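Local atomic coordinates of cellulosomal scaffoldin adaptor protein B (Acetivibrio cellulolyticus, PDB entry 4U3S), a protein that serves as an adaptor scaffoldin of the cellulosome, in which the third type II cohesin domain, the part described here, probably receives a dockerin module. Residues A[35-40]-A[89-94]; A[55-60]-A[80-85]; A[62-67]-A[113-118]; A[141-146]-A[157-162]. One frame throughout, in Å; residues are numbered along the deposited sequence.

Contact 1 of 4, residues A[35-40]-A[89-94]; sequences YQVNIK and LNLSRS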
loop_
_atom_site.group_PDB
_atom_site.type_symbol
_atom_site.label_atom_id
_atom_site.label_comp_id
_atom_site.label_asym_id
_atom_site.label_seq_id
_atom_site.Cartn_x
_atom_site.Cartn_y
_atom_site.Cartn_z
ATOM N N TYR A 35 4.687 10.962 -0.738
ATOM C CA TYR A 35 4.867 10.361 -2.044
ATOM C C TYR A 35 4.770 8.837 -1.913
ATOM O O TYR A 35 5.106 8.268 -0.870
ATOM C CB TYR A 35 6.263 10.732 -2.665
ATOM C CG TYR A 35 7.400 9.966 -2.032
ATOM C CD1 TYR A 35 8.050 10.466 -0.917
ATOM C CD2 TYR A 35 7.751 8.686 -2.477
ATOM C CE1 TYR A 35 9.027 9.729 -0.283
ATOM C CE2 TYR A 35 8.704 7.931 -1.829
ATOM C CZ TYR A 35 9.353 8.460 -0.741
ATOM O OH TYR A 35 10.291 7.689 -0.098
ATOM N N GLN A 36 4.439 8.207 -3.023
ATOM C CA GLN A 36 4.698 6.762 -3.194
ATOM C C GLN A 36 5.199 6.629 -4.617
ATOM O O GLN A 36 4.560 7.135 -5.533
ATOM C CB GLN A 36 3.447 5.918 -2.952
ATOM C CG GLN A 36 3.652 4.451 -3.307
ATOM C CD GLN A 36 2.471 3.552 -2.962
ATOM O OE1 GLN A 36 1.359 4.028 -2.700
ATOM N NE2 GLN A 36 2.693 2.256 -3.001
ATOM N N VAL A 37 6.328 5.979 -4.817
ATOM C CA VAL A 37 6.851 5.762 -6.160
ATOM C C VAL A 37 7.258 4.326 -6.378
ATOM O O VAL A 37 7.695 3.628 -5.447
ATOM C CB VAL A 37 8.045 6.701 -6.533
ATOM C CG1 VAL A 37 7.617 8.143 -6.595
ATOM C CG2 VAL A 37 9.241 6.538 -5.610
ATOM N N ASN A 38 7.111 3.893 -7.628
ATOM C CA ASN A 38 7.458 2.566 -8.060
ATOM C C ASN A 38 8.579 2.686 -9.092
ATOM O O ASN A 38 8.449 3.380 -10.092
ATOM C CB ASN A 38 6.221 1.914 -8.665
ATOM C CG ASN A 38 6.369 0.424 -8.825
ATOM O OD1 ASN A 38 6.266 -0.325 -7.835
ATOM N ND2 ASN A 38 6.632 -0.022 -10.071
ATOM N N ILE A 39 9.666 1.972 -8.864
ATOM C CA ILE A 39 10.897 2.122 -9.652
ATOM C C ILE A 39 11.321 0.758 -10.181
ATOM O O ILE A 39 11.319 -0.222 -9.430
ATOM C CB ILE A 39 12.006 2.701 -8.776
ATOM C CG1 ILE A 39 11.667 4.149 -8.378
ATOM C CG2 ILE A 39 13.354 2.630 -9.469
ATOM C CD1 ILE A 39 12.561 4.690 -7.273
ATOM N N LYS A 40 11.679 0.724 -11.458
ATOM C CA LYS A 40 12.107 -0.481 -12.156
ATOM C C LYS A 40 13.578 -0.354 -12.485
ATOM O O LYS A 40 14.001 0.663 -13.063
ATOM C CB LYS A 40 11.316 -0.653 -13.468
ATOM C CG LYS A 40 11.628 -1.942 -14.227
ATOM C CD LYS A 40 11.074 -3.167 -13.494
ATOM C CE LYS A 40 11.423 -4.493 -14.163
ATOM N NZ LYS A 40 12.852 -4.873 -14.006
ATOM N N LEU A 89 11.391 -1.620 -6.978
ATOM C CA LEU A 89 11.293 -0.976 -5.666
ATOM C C LEU A 89 9.995 -0.185 -5.580
ATOM O O LEU A 89 9.540 0.429 -6.568
ATOM C CB LEU A 89 12.443 -0.015 -5.424
ATOM C CG LEU A 89 13.849 -0.560 -5.642
ATOM C CD1 LEU A 89 14.871 0.523 -5.344
ATOM C CD2 LEU A 89 14.061 -1.827 -4.816
ATOM N N ASN A 90 9.387 -0.235 -4.399
ATOM C CA ASN A 90 8.267 0.607 -4.103
ATOM C C ASN A 90 8.473 1.271 -2.751
ATOM O O ASN A 90 8.602 0.594 -1.731
ATOM C CB ASN A 90 6.990 -0.200 -4.131
ATOM C CG ASN A 90 5.791 0.689 -4.181
ATOM O OD1 ASN A 90 5.365 1.223 -3.166
ATOM N ND2 ASN A 90 5.245 0.868 -5.360
ATOM N N LEU A 91 8.537 2.591 -2.781
ATOM C CA LEU A 91 8.964 3.416 -1.652
ATOM C C LEU A 91 7.870 4.408 -1.350
ATOM O O LEU A 91 7.248 4.933 -2.258
ATOM C CB LEU A 91 10.192 4.229 -2.096
ATOM C CG LEU A 91 11.300 3.556 -2.900
ATOM C CD1 LEU A 91 12.248 4.588 -3.459
ATOM C CD2 LEU A 91 12.024 2.679 -1.904
ATOM N N SER A 92 7.622 4.701 -0.087
ATOM C CA SER A 92 6.646 5.700 0.271
ATOM C C SER A 92 7.034 6.388 1.586
ATOM O O SER A 92 7.627 5.752 2.468
ATOM C CB SER A 92 5.283 5.046 0.459
ATOM O OG SER A 92 4.350 6.084 0.752
ATOM N N ARG A 93 6.718 7.677 1.689
ATOM C CA ARG A 93 6.851 8.403 2.955
ATOM C C ARG A 93 5.811 9.505 2.986
ATOM O O ARG A 93 5.489 10.084 1.934
ATOM C CB ARG A 93 8.252 8.983 3.091
ATOM C CG ARG A 93 8.585 9.577 4.439
ATOM C CD ARG A 93 10.071 9.962 4.513
ATOM N NE ARG A 93 10.324 10.623 5.791
ATOM C CZ ARG A 93 10.816 10.039 6.879
ATOM N NH1 ARG A 93 11.177 8.769 6.868
ATOM N NH2 ARG A 93 10.938 10.730 8.002
ATOM N N SER A 94 5.276 9.798 4.177
ATOM C CA SER A 94 4.184 10.750 4.285
ATOM C C SER A 94 4.026 11.214 5.716
ATOM O O SER A 94 4.504 10.581 6.633
ATOM C CB SER A 94 2.868 10.114 3.812
ATOM O OG SER A 94 2.536 8.956 4.618
#

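Contact 2 of 4, residues A[55-60]-A[80-85]; sequences VAYTNS and GVHKIS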
loop_
_atom_site.group_PDB
_atom_site.type_symbol
_atom_site.label_atom_id
_atom_site.label_comp_id
_atom_site.label_asym_id
_atom_site.label_seq_id
_atom_site.Cartn_x
_atom_site.Cartn_y
_atom_site.Cartn_z
ATOM N N VAL A 55 24.367 -1.539 2.750
ATOM C CA VAL A 55 23.658 -2.776 3.119
ATOM C C VAL A 55 22.599 -3.065 2.044
ATOM O O VAL A 55 21.764 -2.207 1.724
ATOM C CB VAL A 55 22.994 -2.689 4.521
ATOM C CG1 VAL A 55 22.144 -3.926 4.800
ATOM C CG2 VAL A 55 24.024 -2.544 5.626
ATOM N N ALA A 56 22.666 -4.263 1.465
ATOM C CA ALA A 56 21.743 -4.628 0.387
ATOM C C ALA A 56 20.307 -4.575 0.854
ATOM O O ALA A 56 19.994 -4.975 1.971
ATOM C CB ALA A 56 22.051 -6.015 -0.143
ATOM N N TYR A 57 19.432 -4.107 -0.037
ATOM C CA TYR A 57 18.025 -4.105 0.228
ATOM C C TYR A 57 17.475 -5.513 0.237
ATOM O O TYR A 57 17.799 -6.318 -0.647
ATOM C CB TYR A 57 17.235 -3.365 -0.864
ATOM C CG TYR A 57 17.161 -1.849 -0.723
ATOM C CD1 TYR A 57 17.953 -1.154 0.183
ATOM C CD2 TYR A 57 16.280 -1.124 -1.499
ATOM C CE1 TYR A 57 17.852 0.207 0.314
ATOM C CE2 TYR A 57 16.194 0.255 -1.404
ATOM C CZ TYR A 57 16.989 0.914 -0.505
ATOM O OH TYR A 57 16.897 2.281 -0.399
ATOM N N THR A 58 16.603 -5.758 1.195
ATOM C CA THR A 58 15.681 -6.897 1.157
ATOM C C THR A 58 14.372 -6.307 0.660
ATOM O O THR A 58 14.275 -5.101 0.418
ATOM C CB THR A 58 15.441 -7.518 2.546
ATOM O OG1 THR A 58 14.731 -6.590 3.380
ATOM C CG2 THR A 58 16.740 -7.912 3.205
ATOM N N ASN A 59 13.325 -7.126 0.537
ATOM C CA ASN A 59 12.060 -6.590 0.048
ATOM C C ASN A 59 11.339 -5.683 1.052
ATOM O O ASN A 59 10.264 -5.162 0.747
ATOM C CB ASN A 59 11.151 -7.751 -0.398
ATOM C CG ASN A 59 11.565 -8.327 -1.730
ATOM O OD1 ASN A 59 12.236 -7.663 -2.523
ATOM N ND2 ASN A 59 11.149 -9.558 -2.000
ATOM N N SER A 60 11.920 -5.476 2.243
ATOM C CA SER A 60 11.315 -4.570 3.226
ATOM C C SER A 60 12.185 -3.342 3.566
ATOM O O SER A 60 11.830 -2.555 4.435
ATOM C CB SER A 60 10.964 -5.327 4.494
ATOM O OG SER A 60 12.123 -5.897 5.071
ATOM N N GLY A 80 8.541 0.474 2.637
ATOM C CA GLY A 80 9.355 -0.106 1.595
ATOM C C GLY A 80 8.853 -1.503 1.313
ATOM O O GLY A 80 8.803 -2.378 2.204
ATOM N N VAL A 81 8.385 -1.708 0.086
ATOM C CA VAL A 81 7.777 -2.985 -0.257
ATOM C C VAL A 81 8.221 -3.340 -1.647
ATOM O O VAL A 81 7.607 -2.899 -2.639
ATOM C CB VAL A 81 6.239 -2.929 -0.199
ATOM C CG1 VAL A 81 5.619 -4.278 -0.512
ATOM C CG2 VAL A 81 5.758 -2.424 1.129
ATOM N N HIS A 82 9.283 -4.127 -1.744
ATOM C CA HIS A 82 9.939 -4.321 -3.045
ATOM C C HIS A 82 9.770 -5.740 -3.568
ATOM O O HIS A 82 9.311 -6.639 -2.839
ATOM C CB HIS A 82 11.434 -4.022 -2.942
ATOM C CG HIS A 82 11.735 -2.840 -2.073
ATOM N ND1 HIS A 82 11.166 -1.610 -2.281
ATOM C CD2 HIS A 82 12.435 -2.739 -0.919
ATOM C CE1 HIS A 82 11.545 -0.777 -1.328
ATOM N NE2 HIS A 82 12.330 -1.443 -0.495
ATOM N N LYS A 83 10.169 -5.929 -4.826
ATOM C CA LYS A 83 10.352 -7.254 -5.404
ATOM C C LYS A 83 11.726 -7.288 -6.039
ATOM O O LYS A 83 11.865 -7.147 -7.265
ATOM C CB LYS A 83 9.255 -7.550 -6.431
ATOM C CG LYS A 83 7.881 -7.513 -5.806
ATOM C CD LYS A 83 6.801 -7.936 -6.775
ATOM C CE LYS A 83 5.448 -7.792 -6.114
ATOM N NZ LYS A 83 4.369 -8.247 -7.022
ATOM N N ILE A 84 12.758 -7.440 -5.210
ATOM C CA ILE A 84 14.106 -7.282 -5.735
ATOM C C ILE A 84 14.459 -8.284 -6.861
ATOM O O ILE A 84 15.213 -7.946 -7.768
ATOM C CB ILE A 84 15.196 -7.271 -4.653
ATOM C CG1 ILE A 84 15.180 -8.568 -3.854
ATOM C CG2 ILE A 84 15.070 -6.026 -3.775
ATOM C CD1 ILE A 84 16.432 -8.727 -2.998
ATOM N N SER A 85 13.863 -9.475 -6.841
ATOM C CA SER A 85 14.112 -10.479 -7.897
ATOM C C SER A 85 13.580 -10.041 -9.281
ATOM O O SER A 85 14.021 -10.535 -10.327
ATOM C CB SER A 85 13.509 -11.832 -7.495
ATOM O OG SER A 85 12.080 -11.820 -7.509
HETATM O O HOH W 1 12.151 -10.427 -4.616
#

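Contact 3 of 4, residues A[62-67]-A[113-118]; sequences LPTSGE and VAVVGF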
loop_
_atom_site.group_PDB
_atom_site.type_symbol
_atom_site.label_atom_id
_atom_site.label_comp_id
_atom_site.label_asym_id
_atom_site.label_seq_id
_atom_site.Cartn_x
_atom_site.Cartn_y
_atom_site.Cartn_z
ATOM N N LEU A 62 13.929 0.159 3.967
ATOM C CA LEU A 62 13.325 1.478 3.890
ATOM C C LEU A 62 14.188 2.491 3.160
ATOM O O LEU A 62 15.412 2.440 3.231
ATOM C CB LEU A 62 12.943 1.956 5.289
ATOM C CG LEU A 62 11.963 1.009 5.983
ATOM C CD1 LEU A 62 11.845 1.330 7.463
ATOM C CD2 LEU A 62 10.591 1.081 5.338
ATOM N N PRO A 63 13.536 3.435 2.460
ATOM C CA PRO A 63 14.297 4.466 1.752
ATOM C C PRO A 63 15.015 5.402 2.721
ATOM O O PRO A 63 14.564 5.624 3.851
ATOM C CB PRO A 63 13.216 5.252 1.004
ATOM C CG PRO A 63 11.964 4.988 1.726
ATOM C CD PRO A 63 12.083 3.610 2.304
ATOM N N THR A 64 16.122 5.958 2.253
ATOM C CA THR A 64 16.837 6.976 2.979
ATOM C C THR A 64 16.092 8.295 2.800
ATOM O O THR A 64 15.636 8.609 1.697
ATOM C CB THR A 64 18.285 7.017 2.475
ATOM O OG1 THR A 64 18.892 5.765 2.808
ATOM C CG2 THR A 64 19.060 8.180 3.097
ATOM N N SER A 65 15.939 9.046 3.893
ATOM C CA SER A 65 15.212 10.301 3.852
ATOM C C SER A 65 15.951 11.404 3.121
ATOM O O SER A 65 17.181 11.446 3.063
ATOM C CB SER A 65 14.868 10.765 5.259
ATOM O OG SER A 65 14.015 9.829 5.895
ATOM N N GLY A 66 15.152 12.241 2.465
ATOM C CA GLY A 66 15.623 13.481 1.838
ATOM C C GLY A 66 15.448 14.667 2.769
ATOM O O GLY A 66 15.326 14.498 3.977
ATOM N N GLU A 67 15.410 15.871 2.203
ATOM C CA GLU A 67 15.236 17.086 3.006
ATOM C C GLU A 67 13.774 17.329 3.413
ATOM O O GLU A 67 13.509 18.011 4.411
ATOM C CB GLU A 67 15.826 18.310 2.309
ATOM C CG GLU A 67 15.164 18.768 1.054
ATOM C CD GLU A 67 16.130 19.564 0.190
ATOM O OE1 GLU A 67 16.835 20.455 0.725
ATOM O OE2 GLU A 67 16.218 19.281 -1.010
ATOM N N VAL A 113 13.259 13.879 -1.579
ATOM C CA VAL A 113 12.291 13.137 -0.766
ATOM C C VAL A 113 12.730 11.733 -0.403
ATOM O O VAL A 113 12.219 11.139 0.557
ATOM C CB VAL A 113 10.902 13.086 -1.383
ATOM C CG1 VAL A 113 10.364 14.494 -1.568
ATOM C CG2 VAL A 113 10.852 12.255 -2.667
ATOM N N ALA A 114 13.655 11.190 -1.179
ATOM C CA ALA A 114 14.155 9.857 -0.915
ATOM C C ALA A 114 15.476 9.651 -1.614
ATOM O O ALA A 114 15.760 10.265 -2.659
ATOM C CB ALA A 114 13.171 8.826 -1.405
ATOM N N VAL A 115 16.274 8.754 -1.050
ATOM C CA VAL A 115 17.513 8.321 -1.689
ATOM C C VAL A 115 17.570 6.790 -1.637
ATOM O O VAL A 115 17.258 6.169 -0.619
ATOM C CB VAL A 115 18.788 8.929 -1.048
ATOM C CG1 VAL A 115 19.985 8.731 -1.964
ATOM C CG2 VAL A 115 18.619 10.420 -0.778
ATOM N N VAL A 116 17.933 6.200 -2.768
ATOM C CA VAL A 116 18.177 4.766 -2.861
ATOM C C VAL A 116 19.546 4.568 -3.484
ATOM O O VAL A 116 20.044 5.397 -4.227
ATOM C CB VAL A 116 17.046 3.990 -3.612
ATOM C CG1 VAL A 116 15.696 4.302 -2.974
ATOM C CG2 VAL A 116 16.965 4.339 -5.067
ATOM N N GLY A 117 20.196 3.480 -3.132
ATOM C CA GLY A 117 21.531 3.181 -3.615
ATOM C C GLY A 117 21.458 2.069 -4.645
ATOM O O GLY A 117 20.615 1.185 -4.549
ATOM N N PHE A 118 22.323 2.121 -5.651
ATOM C CA PHE A 118 22.470 1.026 -6.608
ATOM C C PHE A 118 23.954 0.666 -6.775
ATOM O O PHE A 118 24.774 1.506 -7.184
ATOM C CB PHE A 118 21.884 1.402 -7.958
ATOM C CG PHE A 118 20.378 1.496 -7.965
ATOM C CD1 PHE A 118 19.594 0.347 -7.878
ATOM C CD2 PHE A 118 19.738 2.724 -8.065
ATOM C CE1 PHE A 118 18.204 0.428 -7.895
ATOM C CE2 PHE A 118 18.365 2.803 -8.065
ATOM C CZ PHE A 118 17.593 1.654 -8.008
HETATM O O HOH W 2 12.353 12.229 3.013
#

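Contact 4 of 4, residues A[141-146]-A[157-162]; sequences IGTTLF and YSVIQP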
loop_
_atom_site.group_PDB
_atom_site.type_symbol
_atom_site.label_atom_id
_atom_site.label_comp_id
_atom_site.label_asym_id
_atom_site.label_seq_id
_atom_site.Cartn_x
_atom_site.Cartn_y
_atom_site.Cartn_z
ATOM N N ILE A 141 2.922 7.519 -14.401
ATOM C CA ILE A 141 4.145 6.764 -14.628
ATOM C C ILE A 141 4.723 6.277 -13.297
ATOM O O ILE A 141 5.866 6.553 -13.006
ATOM C CB ILE A 141 5.211 7.558 -15.424
ATOM C CG1 ILE A 141 4.571 8.298 -16.597
ATOM C CG2 ILE A 141 6.276 6.615 -15.944
ATOM C CD1 ILE A 141 5.555 9.030 -17.504
ATOM N N GLY A 142 3.923 5.595 -12.488
ATOM C CA GLY A 142 4.451 4.988 -11.248
ATOM C C GLY A 142 4.679 5.931 -10.095
ATOM O O GLY A 142 5.408 5.606 -9.177
ATOM N N THR A 143 4.064 7.123 -10.158
ATOM C CA THR A 143 4.186 8.110 -9.104
ATOM C C THR A 143 2.824 8.546 -8.597
ATOM O O THR A 143 1.879 8.770 -9.388
ATOM C CB THR A 143 4.988 9.379 -9.527
ATOM O OG1 THR A 143 4.230 10.196 -10.431
ATOM C CG2 THR A 143 6.309 9.000 -10.157
ATOM N N THR A 144 2.725 8.687 -7.274
ATOM C CA THR A 144 1.572 9.323 -6.662
ATOM C C THR A 144 2.047 10.303 -5.613
ATOM O O THR A 144 2.846 9.946 -4.738
ATOM C CB THR A 144 0.610 8.296 -6.009
ATOM O OG1 THR A 144 1.325 7.493 -5.066
ATOM C CG2 THR A 144 -0.018 7.393 -7.040
ATOM N N LEU A 145 1.637 11.552 -5.753
ATOM C CA LEU A 145 1.985 12.610 -4.810
ATOM C C LEU A 145 0.721 13.102 -4.137
ATOM O O LEU A 145 -0.365 13.052 -4.732
ATOM C CB LEU A 145 2.685 13.767 -5.527
ATOM C CG LEU A 145 3.854 13.333 -6.409
ATOM C CD1 LEU A 145 4.388 14.540 -7.169
ATOM C CD2 LEU A 145 4.946 12.646 -5.589
ATOM N N PHE A 146 0.862 13.589 -2.896
ATOM C CA PHE A 146 -0.281 13.942 -2.058
ATOM C C PHE A 146 -0.084 15.305 -1.411
ATOM O O PHE A 146 1.040 15.724 -1.193
ATOM C CB PHE A 146 -0.464 12.878 -0.965
ATOM C CG PHE A 146 -0.813 11.517 -1.525
ATOM C CD1 PHE A 146 0.181 10.680 -1.981
ATOM C CD2 PHE A 146 -2.114 11.108 -1.633
ATOM C CE1 PHE A 146 -0.134 9.448 -2.541
ATOM C CE2 PHE A 146 -2.429 9.856 -2.173
ATOM C CZ PHE A 146 -1.440 9.039 -2.627
ATOM N N TYR A 157 1.796 18.076 -12.561
ATOM C CA TYR A 157 3.245 17.830 -12.537
ATOM C C TYR A 157 3.675 16.829 -13.605
ATOM O O TYR A 157 2.896 15.973 -14.011
ATOM C CB TYR A 157 3.701 17.383 -11.139
ATOM C CG TYR A 157 3.304 15.964 -10.766
ATOM C CD1 TYR A 157 2.068 15.692 -10.174
ATOM C CD2 TYR A 157 4.166 14.897 -10.981
ATOM C CE1 TYR A 157 1.704 14.393 -9.828
ATOM C CE2 TYR A 157 3.805 13.611 -10.646
ATOM C CZ TYR A 157 2.582 13.365 -10.062
ATOM O OH TYR A 157 2.248 12.056 -9.746
ATOM N N SER A 158 4.939 16.925 -14.008
ATOM C CA SER A 158 5.554 16.060 -14.997
ATOM C C SER A 158 6.449 15.067 -14.274
ATOM O O SER A 158 6.941 15.332 -13.179
ATOM C CB SER A 158 6.414 16.858 -15.981
ATOM O OG SER A 158 5.661 17.831 -16.674
ATOM N N VAL A 159 6.625 13.916 -14.901
ATOM C CA VAL A 159 7.589 12.919 -14.466
ATOM C C VAL A 159 8.788 12.958 -15.410
ATOM O O VAL A 159 8.673 12.757 -16.629
ATOM C CB VAL A 159 6.979 11.520 -14.417
ATOM C CG1 VAL A 159 8.016 10.486 -13.973
ATOM C CG2 VAL A 159 5.807 11.520 -13.451
ATOM N N ILE A 160 9.960 13.257 -14.842
ATOM C CA ILE A 160 11.154 13.371 -15.656
ATOM C C ILE A 160 12.063 12.222 -15.269
ATOM O O ILE A 160 12.596 12.191 -14.159
ATOM C CB ILE A 160 11.885 14.724 -15.457
ATOM C CG1 ILE A 160 10.916 15.881 -15.671
ATOM C CG2 ILE A 160 13.088 14.794 -16.372
ATOM C CD1 ILE A 160 11.381 17.188 -15.067
ATOM N N GLN A 161 12.215 11.265 -16.174
ATOM C CA GLN A 161 13.046 10.100 -15.933
ATOM C C GLN A 161 14.532 10.495 -15.946
ATOM O O GLN A 161 14.944 11.400 -16.689
ATOM C CB GLN A 161 12.811 9.045 -17.021
ATOM C CG GLN A 161 11.385 8.522 -17.142
ATOM C CD GLN A 161 10.957 7.590 -16.018
ATOM O OE1 GLN A 161 11.623 7.439 -14.966
ATOM N NE2 GLN A 161 9.850 6.915 -16.253
ATOM N N PRO A 162 15.344 9.786 -15.143
ATOM C CA PRO A 162 16.766 10.083 -15.147
ATOM C C PRO A 162 17.428 9.568 -16.425
ATOM O O PRO A 162 16.867 8.745 -17.150
ATOM C CB PRO A 162 17.266 9.347 -13.908
ATOM C CG PRO A 162 16.386 8.153 -13.807
ATOM C CD PRO A 162 15.022 8.661 -14.250
HETATM O O HOH W 3 -0.083 11.803 -8.216
#

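Contact 1 of 4, residues A[35-40]-A[89-94]
Tyr35 O is gripped twice from across the strand pair: Arg93 N donates to it at 3.1 Å, and Ser92 OG, 2.8 Å from Tyr35 O, comes in tilted from the carbonyl plane of Tyr35. Ser92 OG can do this because it stands anti to its own backbone N (chi1 -177°). On the same face of the sheet three amides form a chain. Gln36, extended throughout, puts NE2 2.9 Å from Asn90 OD1, although the two amide planes are almost perpendicular. Asn90 turns ND2 the other way, 2.9 Å from Asn38 OD1, meeting a lone pair in a nearly straight bond (174°). Asn38 ND2 goes on to Glu131 O. The reverse face is largely apolar. One face of the Tyr35 ring covers the backbone at Ser92 and Arg93, with CE1 3.5 Å from Arg93 CB; farther along, Leu91 CD1 touches Ile39 CD1 at 3.8 Å. The guanidinium of Arg93 leads away to Leu69 O. Gln36 OE1 bonds to the backbone of another protein chain, which also packs on Asn90 and Ser92. The arrangement is a regular antiparallel pair of the cohesin beta sandwich; its polar face, which meets that other chain, is probably the dockerin-binding surface.

Contact 2 of 4, residues A[55-60]-A[80-85]
Asn59 meets the 80-85 segment with both its backbone and its side chain. Asn59 O accepts from His82 N at 2.9 Å in a nearly straight bond, and Asn59 OD1 accepts from Ile84 N at 2.7 Å. With CG beside the backbone N (chi1 -76°), the amide lies along the backbone of 82-84, and its ND2 donates to a water that also takes Ser85 N. Ile84 packs against the same amide, CG1 3.4 Å from Asn59 OD1, while its CD1 reaches Tyr57 O. The edge of the His82 imidazole faces Thr58 O, 3.3 Å from CD2. Two loops of the cohesin sandwich are joined here, one leading from strand 46-49 to strand 64-65, the other linking strands 76-80 and 88-95. Within the first, Thr58 OG1 accepts from Ser60 N, an ST turn that shapes the backbone around Asn59. The Tyr57 and His82 planes are only 14° apart, yet the rings are offset too far to stack. Farther out, Ser61 O bonds to NE2 of His82 and Asn90 N to ND1, which fixes the ring's rotation and is consistent with a neutral imidazole protonated on NE2. Leu89 of strand 88-95 touches both rings, and Ala48 of strand 46-49 pairs through its backbone with Tyr57.

Contact 3 of 4, residues A[62-67]-A[113-118]
A short antiparallel bridge, Thr64 opposite Val115, lays the weakly bonded strand 64-65 along strand 111-120 of the cohesin sandwich, just past a classic beta bulge in which Val113 and Ala114 both face Val24. Two backbone bonds close the pair: Val115 N donates to Thr64 O at 2.8 Å, and Thr64 N to Val115 O at 3.1 Å. Both are bent, to about 149°. Thr64 and Val115 turn their side chains to the same face and touch through their beta carbons, CB to CB 4.0 Å; Val115 CG2, beside its own backbone N, leans toward Ser65 O. Ahead of the bridge the Pro63 ring meets the methyl of Ala114, CB to CB 4.3 Å. Beyond it a water takes over from direct backbone bonding, accepting from Gly66 N at 2.9 Å and donating to Val113 O at 2.7 Å. Gly66, having no side chain, lets its CA come within 4.2 Å of Val113 CA. Glu67 then returns to the strand by bonding through OE2 to Thr112 N. The other edge of strand 111-120 pairs with strand 19-27 through Val24, Ala22 and Ile20. Across the sandwich Val116 packs on Leu91 of strand 88-95, while Pro63 and Ala114 both rest on Tyr35 of strand 32-40.

Contact 4 of 4, residues A[141-146]-A[157-162]
Leu145 sets its CD1 methyl squarely over one face of the Tyr157 ring, 3.5 Å from CD1 to the ring centroid and 9° off the normal, a CH-pi contact. Tyr157 can lie beneath it because its CG is folded in between backbone N and carbonyl carbon (chi1 73°), which aims the ring at strand 143-147. Thr143 OG1 lies in the plane of the same ring, off its hydroxyl end, 2.8 Å from Tyr157 OH. That threonine hydroxyl is also bonded to Ile140 O. A water shares the phenol end too, 2.8 Å from Tyr157 OH, and accepts from Leu145 N. Next along, the ends of Thr143 and Val159 meet head-on, Val159 CG2 3.7 Å from Thr143 OG1. At the outer end Ile141 lays CD1 against Val159 CB, and its CG2 meets Gln161 NE2 at 3.6 Å; the polar end of Gln161 is turned to Phe130, whose backbone N bonds OE1. No backbone bond crosses between the segments, as expected of strands from different sheets: 143-147 belongs to the sheet of strand 32-40, while 158-160 runs parallel to strand 4-9, so the side chains close one side of the cohesin sandwich. The chemistry implies a buried phenol whose hydroxyl has a threonine hydroxyl and a water as close polar neighbours, while Leu145 covers one face of the ring.

The four contacts outline the beta sandwich of the cohesin domain. Contact 1 lies nearest the middle, its centre about 5 Å from the chain's centre, in the sheet of strands 32-40 and 88-95, and touches all three others. Contact 2 is nested along the chain inside the loop closed by contact 1, and contact 3 crosses both; contact 4 comes afterwards in series. Strand 143-147 of contact 4 flanks strand 32-40 in the same sheet, whereas strand 111-120 of contact 3 belongs to the facing sheet, as does 158-160. Contacts 2 and 4, centres about 21 Å apart, lie on opposite sides of the chain's centre. Contacts 1 and 3 thus build one sheet each, contact 4 joins the two, and contact 2 ties loops; one face of contact 1 meets another protein chain.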